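Local coordinates for putative lipoprotein YerB (Bacillus subtilis, PDB 2PSB) that is of unknown function but is a putative membrane-anchored lipoprotein that interacts with the DNA helicase PcrA, at residues Y182-D187 with L258-G263; V197-D202 with W294-P299. All blocks are in the same frame, centred on the assembly; numbering follows the deposited sequence.

Contact 1: Y182-D187 with L258-G263; sequences YNVRVD and LLFQHG
Phe260 presents one face of its ring to Val184, whose CB stands over it 4.0 Å from the centroid of the Phe260 ring, in a CH-pi contact displaced toward the rim. Val184 CB comes within 3.7 Å of Phe260 CZ. The two methyls spread from there: CG1 lies equally near CE2 and CZ, while CG2, turned opposite the backbone N, lies 3.8 Å from Phe260 CZ. The Tyr182 ring is met at its edge instead, where Gly263 O lies near the ring plane and 3.3 Å from Tyr182 CD2. With chi1 at -68°, the Tyr182 ring swings to the side of its own backbone N, and this brings CD2 to the same oxygen that the N-H uses. Tyr182 N donates to Gly263 O at 2.5 Å, a short and somewhat bent hydrogen bond that reaches a lone pair in the carbonyl plane. The contact joins two beta layers: strand 183-187 belongs to a six-stranded antiparallel sheet, and strand 255-261, paired with 230-240 and 264-273, belongs to the strand layer packed against it. His262 and Gly263 both have positive phi, as in the type I' turn of a tight hairpin leading into strand 264-273, and this turn carries the acceptor oxygen to Tyr182, just ahead of strand 183-187. Between the layers, Phe260 also packs on Ile231, Ile233 and Val265, and Val184 on Ile233. An alanine in place of Phe260 would probably take away the aromatic face under Val184 and open a gap toward Ile231 and Val265.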
ATOM      1  N   TYR A 182      -5.787  15.371 -15.814  1.00 54.88           N
ATOM      2  CA  TYR A 182      -5.680  16.066 -14.534  1.00 52.35           C
ATOM      3  C   TYR A 182      -4.640  15.420 -13.617  1.00 50.92           C
ATOM      4  O   TYR A 182      -4.584  14.195 -13.487  1.00 51.11           O
ATOM      5  CB  TYR A 182      -7.034  16.066 -13.823  1.00 52.75           C
ATOM      6  CG  TYR A 182      -8.085  16.902 -14.506  1.00 54.37           C
ATOM      7  CD1 TYR A 182      -8.180  18.267 -14.257  1.00 54.28           C
ATOM      8  CD2 TYR A 182      -8.974  16.331 -15.419  1.00 54.92           C
ATOM      9  CE1 TYR A 182      -9.135  19.050 -14.893  1.00 55.42           C
ATOM     10  CE2 TYR A 182      -9.935  17.104 -16.068  1.00 55.90           C
ATOM     11  CZ  TYR A 182     -10.008  18.466 -15.798  1.00 56.18           C
ATOM     12  OH  TYR A 182     -10.946  19.251 -16.426  1.00 54.73           O
ATOM     13  N   ASN A 183      -3.818  16.251 -12.986  1.00 48.23           N
ATOM     14  CA  ASN A 183      -2.802  15.761 -12.067  1.00 45.51           C
ATOM     15  C   ASN A 183      -3.278  16.093 -10.659  1.00 44.45           C
ATOM     16  O   ASN A 183      -4.154  16.940 -10.481  1.00 44.36           O
ATOM     17  CB  ASN A 183      -1.452  16.430 -12.338  1.00 44.41           C
ATOM     18  CG  ASN A 183      -0.930  16.148 -13.738  1.00 45.44           C
ATOM     19  OD1 ASN A 183      -1.028  15.029 -14.235  1.00 43.60           O
ATOM     20  ND2 ASN A 183      -0.358  17.167 -14.376  1.00 45.75           N
ATOM     21  N   VAL A 184      -2.709  15.426  -9.664  1.00 42.86           N
ATOM     22  CA  VAL A 184      -3.100  15.655  -8.281  1.00 42.16           C
ATOM     23  C   VAL A 184      -1.918  15.669  -7.313  1.00 43.50           C
ATOM     24  O   VAL A 184      -0.900  15.010  -7.536  1.00 42.11           O
ATOM     25  CB  VAL A 184      -4.116  14.580  -7.810  1.00 42.42           C
ATOM     26  CG1 VAL A 184      -3.520  13.189  -7.985  1.00 42.46           C
ATOM     27  CG2 VAL A 184      -4.498  14.815  -6.359  1.00 42.06           C
ATOM     28  N   ARG A 185      -2.078  16.438  -6.241  1.00 43.82           N
ATOM     29  CA  ARG A 185      -1.080  16.564  -5.191  1.00 44.71           C
ATOM     30  C   ARG A 185      -1.757  16.274  -3.853  1.00 44.80           C
ATOM     31  O   ARG A 185      -2.937  16.558  -3.675  1.00 45.04           O
ATOM     32  CB  ARG A 185      -0.492  17.981  -5.167  1.00 46.31           C
ATOM     33  CG  ARG A 185       0.462  18.303  -6.312  1.00 49.89           C
ATOM     34  CD  ARG A 185      -0.254  18.603  -7.617  1.00 53.29           C
ATOM     35  NE  ARG A 185       0.701  18.820  -8.703  1.00 56.13           N
ATOM     36  CZ  ARG A 185       1.264  17.849  -9.415  1.00 55.16           C
ATOM     37  NH1 ARG A 185       2.126  18.147 -10.379  1.00 56.93           N
ATOM     38  NH2 ARG A 185       0.947  16.583  -9.183  1.00 54.01           N
ATOM     39  N   VAL A 186      -1.005  15.710  -2.914  1.00 44.59           N
ATOM     40  CA  VAL A 186      -1.535  15.384  -1.597  1.00 43.17           C
ATOM     41  C   VAL A 186      -0.558  15.916  -0.562  1.00 42.85           C
ATOM     42  O   VAL A 186       0.620  15.563  -0.566  1.00 42.19           O
ATOM     43  CB  VAL A 186      -1.679  13.851  -1.407  1.00 42.89           C
ATOM     44  CG1 VAL A 186      -2.359  13.541  -0.077  1.00 42.27           C
ATOM     45  CG2 VAL A 186      -2.466  13.257  -2.571  1.00 40.72           C
ATOM     46  N   ASP A 187      -1.046  16.781   0.314  1.00 42.63           N
ATOM     47  CA  ASP A 187      -0.192  17.342   1.345  1.00 43.90           C
ATOM     48  C   ASP A 187      -0.527  16.758   2.707  1.00 43.99           C
ATOM     49  O   ASP A 187      -1.632  16.935   3.214  1.00 41.97           O
ATOM     50  CB  ASP A 187      -0.330  18.863   1.385  1.00 45.74           C
ATOM     51  CG  ASP A 187       0.342  19.467   2.591  1.00 46.74           C
ATOM     52  OD1 ASP A 187       1.534  19.170   2.827  1.00 50.08           O
ATOM     53  OD2 ASP A 187      -0.325  20.241   3.304  1.00 47.90           O
ATOM     54  N   LEU A 258     -11.692  10.554  -4.003  1.00 36.53           N
ATOM     55  CA  LEU A 258     -11.424  10.946  -5.379  1.00 34.26           C
ATOM     56  C   LEU A 258     -10.747   9.808  -6.120  1.00 33.34           C
ATOM     57  O   LEU A 258      -9.887   9.128  -5.577  1.00 34.20           O
ATOM     58  CB  LEU A 258     -10.504  12.168  -5.403  1.00 34.01           C
ATOM     59  CG  LEU A 258     -11.069  13.566  -5.136  1.00 35.23           C
ATOM     60  CD1 LEU A 258     -12.397  13.521  -4.387  1.00 35.55           C
ATOM     61  CD2 LEU A 258     -10.036  14.331  -4.366  1.00 32.51           C
ATOM     62  N   LEU A 259     -11.118   9.624  -7.375  1.00 33.43           N
ATOM     63  CA  LEU A 259     -10.539   8.567  -8.184  1.00 31.63           C
ATOM     64  C   LEU A 259      -9.969   9.145  -9.472  1.00 32.66           C
ATOM     65  O   LEU A 259     -10.693   9.756 -10.258  1.00 33.50           O
ATOM     66  CB  LEU A 259     -11.608   7.522  -8.499  1.00 28.01           C
ATOM     67  CG  LEU A 259     -11.152   6.282  -9.270  1.00 28.53           C
ATOM     68  CD1 LEU A 259     -10.074   5.499  -8.469  1.00 24.89           C
ATOM     69  CD2 LEU A 259     -12.367   5.408  -9.530  1.00 26.12           C
ATOM     70  N   PHE A 260      -8.664   8.955  -9.673  1.00 33.55           N
ATOM     71  CA  PHE A 260      -7.973   9.451 -10.859  1.00 32.33           C
ATOM     72  C   PHE A 260      -7.469   8.317 -11.728  1.00 33.55           C
ATOM     73  O   PHE A 260      -6.638   7.507 -11.299  1.00 31.33           O
ATOM     74  CB  PHE A 260      -6.764  10.309 -10.486  1.00 32.40           C
ATOM     75  CG  PHE A 260      -7.087  11.480  -9.617  1.00 33.45           C
ATOM     76  CD1 PHE A 260      -7.363  11.305  -8.268  1.00 33.93           C
ATOM     77  CD2 PHE A 260      -7.109  12.772 -10.151  1.00 34.46           C
ATOM     78  CE1 PHE A 260      -7.657  12.397  -7.455  1.00 33.94           C
ATOM     79  CE2 PHE A 260      -7.401  13.868  -9.347  1.00 33.40           C
ATOM     80  CZ  PHE A 260      -7.676  13.681  -7.997  1.00 33.85           C
ATOM     81  N   GLN A 261      -7.961   8.281 -12.959  1.00 34.73           N
ATOM     82  CA  GLN A 261      -7.565   7.272 -13.927  1.00 37.98           C
ATOM     83  C   GLN A 261      -7.691   7.890 -15.321  1.00 39.99           C
ATOM     84  O   GLN A 261      -8.613   8.660 -15.578  1.00 42.20           O
ATOM     85  CB  GLN A 261      -8.456   6.029 -13.783  1.00 36.97           C
ATOM     86  CG  GLN A 261      -9.843   6.335 -13.266  1.00 37.16           C
ATOM     87  CD  GLN A 261     -10.749   5.113 -13.191  1.00 37.21           C
ATOM     88  OE1 GLN A 261     -10.420   4.101 -12.565  1.00 36.16           O
ATOM     89  NE2 GLN A 261     -11.908   5.213 -13.820  1.00 38.58           N
ATOM     90  N   HIS A 262      -6.753   7.581 -16.209  1.00 40.94           N
ATOM     91  CA  HIS A 262      -6.783   8.122 -17.567  1.00 42.44           C
ATOM     92  C   HIS A 262      -6.818   9.649 -17.594  1.00 43.33           C
ATOM     93  O   HIS A 262      -7.532  10.244 -18.395  1.00 44.37           O
ATOM     94  CB  HIS A 262      -8.000   7.582 -18.320  1.00 42.96           C
ATOM     95  CG  HIS A 262      -7.904   6.127 -18.650  1.00 45.47           C
ATOM     96  ND1 HIS A 262      -9.012   5.336 -18.853  1.00 45.68           N
ATOM     97  CD2 HIS A 262      -6.830   5.319 -18.822  1.00 46.17           C
ATOM     98  CE1 HIS A 262      -8.628   4.103 -19.133  1.00 46.84           C
ATOM     99  NE2 HIS A 262      -7.307   4.066 -19.120  1.00 47.27           N
ATOM    100  N   GLY A 263      -6.053  10.285 -16.720  1.00 43.45           N
ATOM    101  CA  GLY A 263      -6.046  11.734 -16.699  1.00 43.85           C
ATOM    102  C   GLY A 263      -7.355  12.278 -16.167  1.00 44.07           C
ATOM    103  O   GLY A 263      -7.474  13.474 -15.893  1.00 43.32           O
TER

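Contact 2: V197-D202 with W294-P299; sequences VEYNYD and WINIVP
Tyr199 reaches from the six-stranded antiparallel sheet to Trp294 and Asn296 on strand 293-298, in the strand layer that faces it, bridging a buried interface between the two layers whose backbones stay well apart. Its CB leaves strand 196-202 toward the opposing strand, and with CG set opposite the carbonyl carbon (chi1 -64°) the ring extends across the gap; the side chain also touches Met228, Ile231 and Glu57. Beyond CG, the ring meets the second segment with its far end. Tyr199 CE1 comes near the Asn296 amide, which approaches from the opposite direction with its plane turned 70° from that of the phenol. Tyr199 CZ packs against the Trp294 indole, 4.2 Å from Trp294 CE3, the two side chains crossing at about a right angle. At the tip, Tyr199 OH is hydrogen-bonded to Arg210 NE of strand 207-212. The atom modelled as Asn296 ND2 lies 2.5 Å from Tyr199 OH; the amide is probably turned over in the model, and with it turned back a hydrogen bond may form here. Trp294 in turn meets Phe67 edge-to-face. Near the plane of the phenol ring, Trp294 CE3 stands 3.2 Å from Tyr199 OH.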
ATOM      1  N   VAL A 197       3.021  14.819  -1.767  1.00 34.33           N
ATOM      2  CA  VAL A 197       2.979  13.733  -2.739  1.00 33.29           C
ATOM      3  C   VAL A 197       2.277  14.249  -3.997  1.00 34.16           C
ATOM      4  O   VAL A 197       1.267  14.940  -3.908  1.00 32.26           O
ATOM      5  CB  VAL A 197       2.200  12.506  -2.172  1.00 30.37           C
ATOM      6  CG1 VAL A 197       2.127  11.406  -3.216  1.00 27.96           C
ATOM      7  CG2 VAL A 197       2.898  11.982  -0.923  1.00 30.45           C
ATOM      8  N   GLU A 198       2.810  13.916  -5.166  1.00 34.29           N
ATOM      9  CA  GLU A 198       2.213  14.382  -6.412  1.00 35.12           C
ATOM     10  C   GLU A 198       2.124  13.240  -7.409  1.00 34.92           C
ATOM     11  O   GLU A 198       3.007  12.385  -7.471  1.00 36.45           O
ATOM     12  CB  GLU A 198       3.057  15.518  -7.014  1.00 37.36           C
ATOM     13  CG  GLU A 198       3.765  16.390  -5.980  1.00 40.14           C
ATOM     14  CD  GLU A 198       4.593  17.506  -6.608  1.00 42.61           C
ATOM     15  OE1 GLU A 198       5.529  18.015  -5.949  1.00 43.62           O
ATOM     16  OE2 GLU A 198       4.301  17.883  -7.761  1.00 44.41           O
ATOM     17  N   TYR A 199       1.045  13.222  -8.181  1.00 33.43           N
ATOM     18  CA  TYR A 199       0.862  12.194  -9.193  1.00 34.32           C
ATOM     19  C   TYR A 199       0.652  12.911 -10.519  1.00 35.60           C
ATOM     20  O   TYR A 199      -0.254  13.733 -10.667  1.00 33.41           O
ATOM     21  CB  TYR A 199      -0.338  11.289  -8.856  1.00 31.80           C
ATOM     22  CG  TYR A 199      -0.163  10.486  -7.571  1.00 30.26           C
ATOM     23  CD1 TYR A 199      -0.622  10.975  -6.349  1.00 26.13           C
ATOM     24  CD2 TYR A 199       0.499   9.256  -7.576  1.00 28.80           C
ATOM     25  CE1 TYR A 199      -0.429  10.260  -5.164  1.00 27.09           C
ATOM     26  CE2 TYR A 199       0.699   8.535  -6.389  1.00 26.11           C
ATOM     27  CZ  TYR A 199       0.234   9.045  -5.198  1.00 25.44           C
ATOM     28  OH  TYR A 199       0.440   8.358  -4.029  1.00 27.14           O
ATOM     29  N   ASN A 200       1.509  12.601 -11.483  1.00 36.50           N
ATOM     30  CA  ASN A 200       1.434  13.239 -12.782  1.00 38.04           C
ATOM     31  C   ASN A 200       1.138  12.222 -13.865  1.00 37.02           C
ATOM     32  O   ASN A 200       1.876  11.258 -14.043  1.00 35.07           O
ATOM     33  CB  ASN A 200       2.749  13.965 -13.055  1.00 39.31           C
ATOM     34  CG  ASN A 200       3.171  14.846 -11.889  1.00 40.03           C
ATOM     35  OD1 ASN A 200       4.282  14.718 -11.368  1.00 42.24           O
ATOM     36  ND2 ASN A 200       2.282  15.744 -11.469  1.00 40.57           N
ATOM     37  N   TYR A 201       0.042  12.447 -14.580  1.00 38.14           N
ATOM     38  CA  TYR A 201      -0.370  11.558 -15.648  1.00 39.99           C
ATOM     39  C   TYR A 201       0.488  11.757 -16.898  1.00 42.29           C
ATOM     40  O   TYR A 201       0.845  12.880 -17.258  1.00 42.84           O
ATOM     41  CB  TYR A 201      -1.841  11.796 -15.990  1.00 38.67           C
ATOM     42  CG  TYR A 201      -2.431  10.744 -16.902  1.00 36.57           C
ATOM     43  CD1 TYR A 201      -2.465   9.405 -16.513  1.00 34.51           C
ATOM     44  CD2 TYR A 201      -2.965  11.083 -18.157  1.00 34.92           C
ATOM     45  CE1 TYR A 201      -3.009   8.424 -17.344  1.00 35.70           C
ATOM     46  CE2 TYR A 201      -3.513  10.101 -18.994  1.00 35.62           C
ATOM     47  CZ  TYR A 201      -3.531   8.776 -18.578  1.00 35.77           C
ATOM     48  OH  TYR A 201      -4.049   7.790 -19.392  1.00 36.34           O
ATOM     49  N   ASP A 202       0.817  10.651 -17.551  1.00 43.69           N
ATOM     50  CA  ASP A 202       1.621  10.690 -18.759  1.00 44.75           C
ATOM     51  C   ASP A 202       0.751  10.242 -19.930  1.00 45.73           C
ATOM     52  O   ASP A 202       0.625   9.039 -20.199  1.00 43.44           O
ATOM     53  CB  ASP A 202       2.824   9.760 -18.619  1.00 46.26           C
ATOM     54  CG  ASP A 202       3.835   9.953 -19.728  1.00 48.37           C
ATOM     55  OD1 ASP A 202       4.893  10.554 -19.460  1.00 47.66           O
ATOM     56  OD2 ASP A 202       3.571   9.519 -20.869  1.00 49.91           O
ATOM     57  N   TRP A 294      -2.606   2.922  -6.630  1.00 26.43           N
ATOM     58  CA  TRP A 294      -2.059   3.557  -5.439  1.00 26.22           C
ATOM     59  C   TRP A 294      -3.190   4.232  -4.686  1.00 26.30           C
ATOM     60  O   TRP A 294      -3.898   5.081  -5.235  1.00 26.07           O
ATOM     61  CB  TRP A 294      -1.012   4.594  -5.791  1.00 25.06           C
ATOM     62  CG  TRP A 294       0.382   4.080  -5.679  1.00 28.62           C
ATOM     63  CD1 TRP A 294       0.987   3.172  -6.506  1.00 28.30           C
ATOM     64  CD2 TRP A 294       1.378   4.488  -4.734  1.00 25.20           C
ATOM     65  NE1 TRP A 294       2.298   3.001  -6.141  1.00 29.91           N
ATOM     66  CE2 TRP A 294       2.566   3.793  -5.055  1.00 25.69           C
ATOM     67  CE3 TRP A 294       1.383   5.371  -3.644  1.00 25.57           C
ATOM     68  CZ2 TRP A 294       3.754   3.955  -4.331  1.00 26.62           C
ATOM     69  CZ3 TRP A 294       2.559   5.533  -2.922  1.00 26.68           C
ATOM     70  CH2 TRP A 294       3.731   4.826  -3.268  1.00 25.57           C
ATOM     71  N   ILE A 295      -3.354   3.841  -3.429  1.00 26.77           N
ATOM     72  CA  ILE A 295      -4.398   4.386  -2.571  1.00 26.70           C
ATOM     73  C   ILE A 295      -3.787   5.296  -1.521  1.00 27.79           C
ATOM     74  O   ILE A 295      -2.858   4.908  -0.797  1.00 26.67           O
ATOM     75  CB  ILE A 295      -5.191   3.259  -1.854  1.00 26.82           C
ATOM     76  CG1 ILE A 295      -5.794   2.310  -2.894  1.00 27.33           C
ATOM     77  CG2 ILE A 295      -6.289   3.864  -0.969  1.00 30.77           C
ATOM     78  CD1 ILE A 295      -6.748   1.316  -2.341  1.00 28.97           C
ATOM     79  N   ASN A 296      -4.308   6.516  -1.456  1.00 27.53           N
ATOM     80  CA  ASN A 296      -3.857   7.498  -0.482  1.00 27.84           C
ATOM     81  C   ASN A 296      -4.945   7.798   0.516  1.00 27.20           C
ATOM     82  O   ASN A 296      -5.967   8.384   0.168  1.00 28.65           O
ATOM     83  CB  ASN A 296      -3.471   8.800  -1.168  1.00 27.72           C
ATOM     84  CG  ASN A 296      -2.032   8.837  -1.539  1.00 25.28           C
ATOM     85  OD1 ASN A 296      -1.175   9.118  -0.703  1.00 24.03           O
ATOM     86  ND2 ASN A 296      -1.742   8.541  -2.789  1.00 22.30           N
ATOM     87  N   ILE A 297      -4.742   7.390   1.758  1.00 25.28           N
ATOM     88  CA  ILE A 297      -5.731   7.670   2.775  1.00 24.08           C
ATOM     89  C   ILE A 297      -5.383   9.011   3.426  1.00 25.94           C
ATOM     90  O   ILE A 297      -4.238   9.254   3.830  1.00 23.68           O
ATOM     91  CB  ILE A 297      -5.771   6.541   3.818  1.00 22.94           C
ATOM     92  CG1 ILE A 297      -6.415   5.301   3.185  1.00 18.98           C
ATOM     93  CG2 ILE A 297      -6.549   6.995   5.072  1.00 21.10           C
ATOM     94  CD1 ILE A 297      -6.108   3.992   3.914  1.00 18.97           C
ATOM     95  N   VAL A 298      -6.377   9.887   3.497  1.00 27.28           N
ATOM     96  CA  VAL A 298      -6.191  11.212   4.085  1.00 29.53           C
ATOM     97  C   VAL A 298      -7.282  11.508   5.107  1.00 31.20           C
ATOM     98  O   VAL A 298      -8.398  11.015   4.985  1.00 31.27           O
ATOM     99  CB  VAL A 298      -6.255  12.324   2.992  1.00 28.96           C
ATOM    100  CG1 VAL A 298      -5.297  12.000   1.861  1.00 27.50           C
ATOM    101  CG2 VAL A 298      -7.682  12.461   2.467  1.00 25.86           C
ATOM    102  N   PRO A 299      -6.965  12.301   6.140  1.00 32.95           N
ATOM    103  CA  PRO A 299      -7.985  12.631   7.143  1.00 36.27           C
ATOM    104  C   PRO A 299      -8.898  13.775   6.678  1.00 37.23           C
ATOM    105  O   PRO A 299      -9.901  14.069   7.313  1.00 37.91           O
ATOM    106  CB  PRO A 299      -7.160  12.990   8.379  1.00 37.27           C
ATOM    107  CG  PRO A 299      -5.890  13.522   7.796  1.00 37.54           C
ATOM    108  CD  PRO A 299      -5.615  12.593   6.643  1.00 33.86           C
TER

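Overall arrangement
Following the chain, strand 183-187 is followed by strand 196-202, its antiparallel neighbour; Val186 N to Val197 O and Val184 O to Tyr199 N are probable backbone hydrogen bonds that hold the first segments of the two contacts side by side. After adding strands 207-212, 215-219 and 224-225 to the same sheet, the chain crosses to strand 230-240 of the facing layer. Contact 1 closes its loop at 258-263, and contact 2 closes later at 294-299, so the two loops cross. Strands 255-261 and 293-298 both pair with strand 230-240, the first antiparallel and the second parallel. Adjacent strands of one sheet are thus tied to two partners of strand 230-240, with contact centres about 6 Å apart.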